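Local coordinates for protein mevalonate kinase (PDB 2X7I) that probably phosphorylates mevalonate at the expense of ATP, as a GHMP-family kinase of the mevalonate pathway, at residues V41-L46 with L87-Q92; S103-A108 with W134-A139. All coordinates share one frame; numbering follows the deposited sequence.

Overall arrangement
Contact 1 pairs two antiparallel strands and contact 2 crosses two helices; their centres lie about 17 Å apart and their nearest atoms about 4 Å apart, without touching. The chain runs through them in series: strand 87-93 of contact 1 is followed by helix 103-119, whose first turns enter contact 2. Farther along, the same helix lies on the sheet, where A110, A114 and F118 meet V41, I43 and L87, so it joins the two sites. At its N-terminal end, the backbone N atoms of S103 and S104 hydrogen-bond a citrate, probably from the crystallisation liquor; the glycine- and serine-rich loop and the first turn of this helix correspond to the phosphate-binding motif of GHMP kinases, consistent with an anion site beside contact 2.

Contact 1 of 2, residues V41-L46 with L87-Q92; sequences VLIEAL and LAVTIQ
V41 and I91 lie side by side on the helix-facing surface of the sheet, V41 CG2 being 4.1 Å from I91 CG1. They form a non-hydrogen-bonded antiparallel pair, as do I43 with V89 and A45 with L87; L42 with T90 and E44 with A88 are the hydrogen-bonded pairs between them. The bond from L42 N to T90 O measures 2.8 Å and is nearly straight, 168° at the hydrogen, with the donor in the carbonyl plane. Followed outward, L87 first brings CB past E44 O; beyond CG the branches part, CD1 resting against I43 CG2 and CD2 touching that same methyl at 3.7 Å and also lying against the backbone of E44. I43 receives both branches because its CG2 stands anti to the backbone N (chi1 -48° for CG1). The strands belong to the mixed sheet of the GHMP-kinase N-terminal domain: F118 of helix 103-119 covers I43 and L87, strand 6-16 borders segment 41-46, and strand 53-58 runs parallel to segment 87-92. The other face, carrying L42, E44, A88 and T90, is partly exposed and more polar. There one water contacts E44 OE1 at 3.0 Å, A88 O at 2.7 Å and T90 OG1 at 2.8 Å, bridging the strands. Past the end of strand 41-45, L46 CD2 packs on A88 CB at 3.8 Å.

Contact 2 of 2, residues S103-A108 with W134-A139; sequences SSAAVA and WAEQIA
Helices 103-108 and 134-139 cross at 119° with their axes 8.9 Å apart, and the nearest CA pair, A108 with A135, is separated by 5.8 Å. Alanines permit this approach: A108 CB meets A135 CB at 4.0 Å. E136 supplies most of the remaining contact. Its CG stands anti to the carbonyl carbon (chi1 -67°), which sets it against A108 CB at 3.6 Å and 4.0 Å from S104 OG. The extended chain beyond CG then carries the carboxylate over to A105, with OE2 3.5 Å from its CA and 3.6 Å from its CB. These are packing contacts, and the polar grip comes from elsewhere: T148 OG1 of helix 145-153 hydrogen-bonds OE2, while S144 N hydrogen-bonds OE1. Within the GHMP-kinase N-terminal domain the carboxylate thus sits where helices 103-119, 125-140 and 145-153 come together. The chemistry of E136 is therefore divided: its methylene chain serves as an apolar surface for A108, whereas T148 OG1 and S144 N satisfy the two buried oxygens, one bond to each, which would fix how the carboxylate is turned.

Contact 1 of 2, residues V41-L46 with L87-Q92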
loop_
_atom_site.group_PDB
_atom_site.type_symbol
_atom_site.label_atom_id
_atom_site.label_comp_id
_atom_site.label_asym_id
_atom_site.label_seq_id
_atom_site.Cartn_x
_atom_site.Cartn_y
_atom_site.Cartn_z
ATOM N N VAL A 41 7.184 5.026 -13.328
ATOM C CA VAL A 41 8.354 5.880 -13.521
ATOM C C VAL A 41 8.883 5.743 -14.952
ATOM O O VAL A 41 9.034 4.635 -15.465
ATOM C CB VAL A 41 9.486 5.556 -12.498
ATOM C CG1 VAL A 41 10.766 6.345 -12.827
ATOM C CG2 VAL A 41 9.009 5.840 -11.066
ATOM N N LEU A 42 9.151 6.881 -15.585
ATOM C CA LEU A 42 9.775 6.929 -16.904
ATOM C C LEU A 42 11.062 7.754 -16.820
ATOM O O LEU A 42 11.060 8.854 -16.277
ATOM C CB LEU A 42 8.815 7.545 -17.926
ATOM C CG LEU A 42 9.370 7.789 -19.333
ATOM C CD1 LEU A 42 9.763 6.482 -20.028
ATOM C CD2 LEU A 42 8.359 8.568 -20.181
ATOM N N ILE A 43 12.149 7.207 -17.361
ATOM C CA ILE A 43 13.440 7.889 -17.425
ATOM C C ILE A 43 13.831 8.007 -18.889
ATOM O O ILE A 43 14.011 6.989 -19.554
ATOM C CB ILE A 43 14.547 7.102 -16.675
ATOM C CG1 ILE A 43 14.060 6.682 -15.281
ATOM C CG2 ILE A 43 15.830 7.933 -16.604
ATOM C CD1 ILE A 43 15.129 6.057 -14.392
ATOM N N GLU A 44 13.955 9.240 -19.381
ATOM C CA GLU A 44 14.273 9.508 -20.786
ATOM C C GLU A 44 15.553 10.312 -20.965
ATOM O O GLU A 44 15.638 11.446 -20.495
ATOM C CB GLU A 44 13.154 10.326 -21.431
ATOM C CG GLU A 44 11.810 9.634 -21.517
ATOM C CD GLU A 44 10.735 10.556 -22.071
ATOM O OE1 GLU A 44 10.221 11.402 -21.288
ATOM O OE2 GLU A 44 10.414 10.436 -23.276
ATOM N N ALA A 45 16.524 9.744 -21.673
ATOM C CA ALA A 45 17.666 10.515 -22.154
ATOM C C ALA A 45 17.181 11.492 -23.219
ATOM O O ALA A 45 16.373 11.134 -24.072
ATOM C CB ALA A 45 18.735 9.604 -22.725
ATOM N N LEU A 46 17.650 12.732 -23.133
ATOM C CA LEU A 46 17.335 13.783 -24.114
ATOM C C LEU A 46 18.596 14.088 -24.930
ATOM O O LEU A 46 19.611 13.401 -24.783
ATOM C CB LEU A 46 16.806 15.032 -23.393
ATOM C CG LEU A 46 15.313 15.072 -23.020
ATOM C CD1 LEU A 46 14.692 13.686 -22.942
ATOM C CD2 LEU A 46 15.148 15.808 -21.688
ATOM N N LEU A 87 18.467 14.276 -18.671
ATOM C CA LEU A 87 17.451 13.273 -18.347
ATOM C C LEU A 87 16.132 13.935 -17.974
ATOM O O LEU A 87 16.111 14.911 -17.230
ATOM C CB LEU A 87 17.879 12.435 -17.134
ATOM C CG LEU A 87 18.692 11.150 -17.273
ATOM C CD1 LEU A 87 18.701 10.429 -15.926
ATOM C CD2 LEU A 87 18.151 10.233 -18.372
ATOM N N ALA A 88 15.035 13.377 -18.475
ATOM C CA ALA A 88 13.694 13.761 -18.058
ATOM C C ALA A 88 13.108 12.580 -17.307
ATOM O O ALA A 88 12.962 11.506 -17.867
ATOM C CB ALA A 88 12.822 14.125 -19.254
ATOM N N VAL A 89 12.816 12.786 -16.025
ATOM C CA VAL A 89 12.244 11.756 -15.167
ATOM C C VAL A 89 10.807 12.134 -14.830
ATOM O O VAL A 89 10.532 13.260 -14.413
ATOM C CB VAL A 89 13.047 11.586 -13.877
ATOM C CG1 VAL A 89 12.411 10.517 -12.997
ATOM C CG2 VAL A 89 14.493 11.226 -14.201
ATOM N N THR A 90 9.902 11.183 -15.033
ATOM C CA THR A 90 8.473 11.371 -14.799
ATOM C C THR A 90 7.990 10.268 -13.853
ATOM O O THR A 90 8.309 9.095 -14.042
ATOM C CB THR A 90 7.675 11.333 -16.122
ATOM O OG1 THR A 90 8.171 12.337 -17.025
ATOM C CG2 THR A 90 6.195 11.592 -15.870
ATOM N N ILE A 91 7.271 10.667 -12.809
ATOM C CA ILE A 91 6.700 9.753 -11.825
ATOM C C ILE A 91 5.211 10.050 -11.803
ATOM O O ILE A 91 4.821 11.203 -11.673
ATOM C CB ILE A 91 7.279 9.991 -10.393
ATOM C CG1 ILE A 91 8.802 9.923 -10.400
ATOM C CG2 ILE A 91 6.755 8.948 -9.395
ATOM C CD1 ILE A 91 9.465 11.117 -9.731
ATOM N N GLN A 92 4.385 9.023 -11.974
ATOM C CA GLN A 92 2.937 9.175 -11.854
ATOM C C GLN A 92 2.468 8.326 -10.685
ATOM O O GLN A 92 2.847 7.173 -10.588
ATOM C CB GLN A 92 2.218 8.706 -13.124
ATOM C CG GLN A 92 2.631 9.392 -14.414
ATOM C CD GLN A 92 2.009 8.733 -15.633
ATOM O OE1 GLN A 92 0.824 8.908 -15.910
ATOM N NE2 GLN A 92 2.803 7.957 -16.356
HETATM O O HOH W 1 10.341 11.157 -18.301
#

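Contact 2 of 2, residues S103-A108 with W134-A139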
loop_
_atom_site.group_PDB
_atom_site.type_symbol
_atom_site.label_atom_id
_atom_site.label_comp_id
_atom_site.label_asym_id
_atom_site.label_seq_id
_atom_site.Cartn_x
_atom_site.Cartn_y
_atom_site.Cartn_z
ATOM N N SER A 103 3.479 3.524 -0.405
ATOM C CA SER A 103 3.885 4.538 -1.352
ATOM C C SER A 103 5.404 4.637 -1.527
ATOM O O SER A 103 5.910 4.660 -2.646
ATOM C CB SER A 103 3.334 5.880 -0.892
ATOM O OG SER A 103 3.265 6.770 -1.961
ATOM N N SER A 104 6.134 4.717 -0.418
ATOM C CA SER A 104 7.590 4.772 -0.485
ATOM C C SER A 104 8.182 3.542 -1.187
ATOM O O SER A 104 9.077 3.662 -2.012
ATOM C CB SER A 104 8.180 4.903 0.912
ATOM O OG SER A 104 9.597 4.891 0.842
ATOM N N ALA A 105 7.678 2.365 -0.855
ATOM C CA ALA A 105 8.166 1.136 -1.466
ATOM C C ALA A 105 7.778 1.043 -2.947
ATOM O O ALA A 105 8.575 0.595 -3.766
ATOM C CB ALA A 105 7.668 -0.069 -0.696
ATOM N N ALA A 106 6.564 1.475 -3.286
ATOM C CA ALA A 106 6.104 1.480 -4.669
ATOM C C ALA A 106 7.004 2.345 -5.573
ATOM O O ALA A 106 7.472 1.877 -6.619
ATOM C CB ALA A 106 4.665 1.954 -4.751
ATOM N N VAL A 107 7.228 3.596 -5.170
ATOM C CA VAL A 107 8.125 4.494 -5.887
ATOM C C VAL A 107 9.497 3.839 -6.069
ATOM O O VAL A 107 10.070 3.867 -7.170
ATOM C CB VAL A 107 8.257 5.874 -5.156
ATOM C CG1 VAL A 107 9.394 6.704 -5.724
ATOM C CG2 VAL A 107 6.949 6.667 -5.270
ATOM N N ALA A 108 10.004 3.215 -5.010
ATOM C CA ALA A 108 11.335 2.620 -5.049
ATOM C C ALA A 108 11.407 1.429 -6.001
ATOM O O ALA A 108 12.369 1.298 -6.742
ATOM C CB ALA A 108 11.792 2.225 -3.663
ATOM N N TRP A 134 17.228 -0.361 -0.339
ATOM C CA TRP A 134 18.239 0.694 -0.237
ATOM C C TRP A 134 17.709 2.063 -0.675
ATOM O O TRP A 134 18.028 3.089 -0.055
ATOM C CB TRP A 134 19.512 0.347 -1.033
ATOM C CG TRP A 134 20.156 -0.996 -0.673
ATOM C CD1 TRP A 134 19.822 -1.837 0.368
ATOM C CD2 TRP A 134 21.246 -1.632 -1.360
ATOM N NE1 TRP A 134 20.621 -2.955 0.347
ATOM C CE2 TRP A 134 21.507 -2.851 -0.697
ATOM C CE3 TRP A 134 22.016 -1.295 -2.481
ATOM C CZ2 TRP A 134 22.514 -3.731 -1.113
ATOM C CZ3 TRP A 134 23.019 -2.169 -2.892
ATOM C CH2 TRP A 134 23.254 -3.375 -2.208
ATOM N N ALA A 135 16.891 2.081 -1.725
ATOM C CA ALA A 135 16.319 3.339 -2.245
ATOM C C ALA A 135 15.317 3.956 -1.263
ATOM O O ALA A 135 15.301 5.169 -1.066
ATOM C CB ALA A 135 15.673 3.126 -3.617
ATOM N N GLU A 136 14.495 3.112 -0.656
ATOM C CA GLU A 136 13.589 3.532 0.415
ATOM C C GLU A 136 14.343 4.192 1.575
ATOM O O GLU A 136 13.957 5.261 2.039
ATOM C CB GLU A 136 12.804 2.340 0.932
ATOM C CG GLU A 136 11.832 1.766 -0.084
ATOM C CD GLU A 136 11.484 0.327 0.205
ATOM O OE1 GLU A 136 11.466 -0.053 1.390
ATOM O OE2 GLU A 136 11.222 -0.424 -0.752
ATOM N N GLN A 137 15.437 3.576 2.005
ATOM C CA GLN A 137 16.293 4.151 3.058
ATOM C C GLN A 137 16.800 5.552 2.703
ATOM O O GLN A 137 16.693 6.477 3.502
ATOM C CB GLN A 137 17.469 3.206 3.359
ATOM C CG GLN A 137 18.597 3.795 4.190
ATOM C CD GLN A 137 18.206 4.040 5.628
ATOM O OE1 GLN A 137 17.513 3.223 6.248
ATOM N NE2 GLN A 137 18.659 5.165 6.179
ATOM N N ILE A 138 17.340 5.689 1.497
ATOM C CA ILE A 138 17.879 6.952 0.999
ATOM C C ILE A 138 16.805 8.022 0.792
ATOM O O ILE A 138 16.977 9.175 1.203
ATOM C CB ILE A 138 18.592 6.720 -0.347
ATOM C CG1 ILE A 138 19.909 5.977 -0.113
ATOM C CG2 ILE A 138 18.839 8.027 -1.092
ATOM C CD1 ILE A 138 20.515 5.465 -1.398
ATOM N N ALA A 139 15.709 7.639 0.146
ATOM C CA ALA A 139 14.649 8.580 -0.218
ATOM C C ALA A 139 13.724 8.911 0.954
ATOM O O ALA A 139 13.246 10.033 1.059
ATOM C CB ALA A 139 13.828 8.033 -1.407
#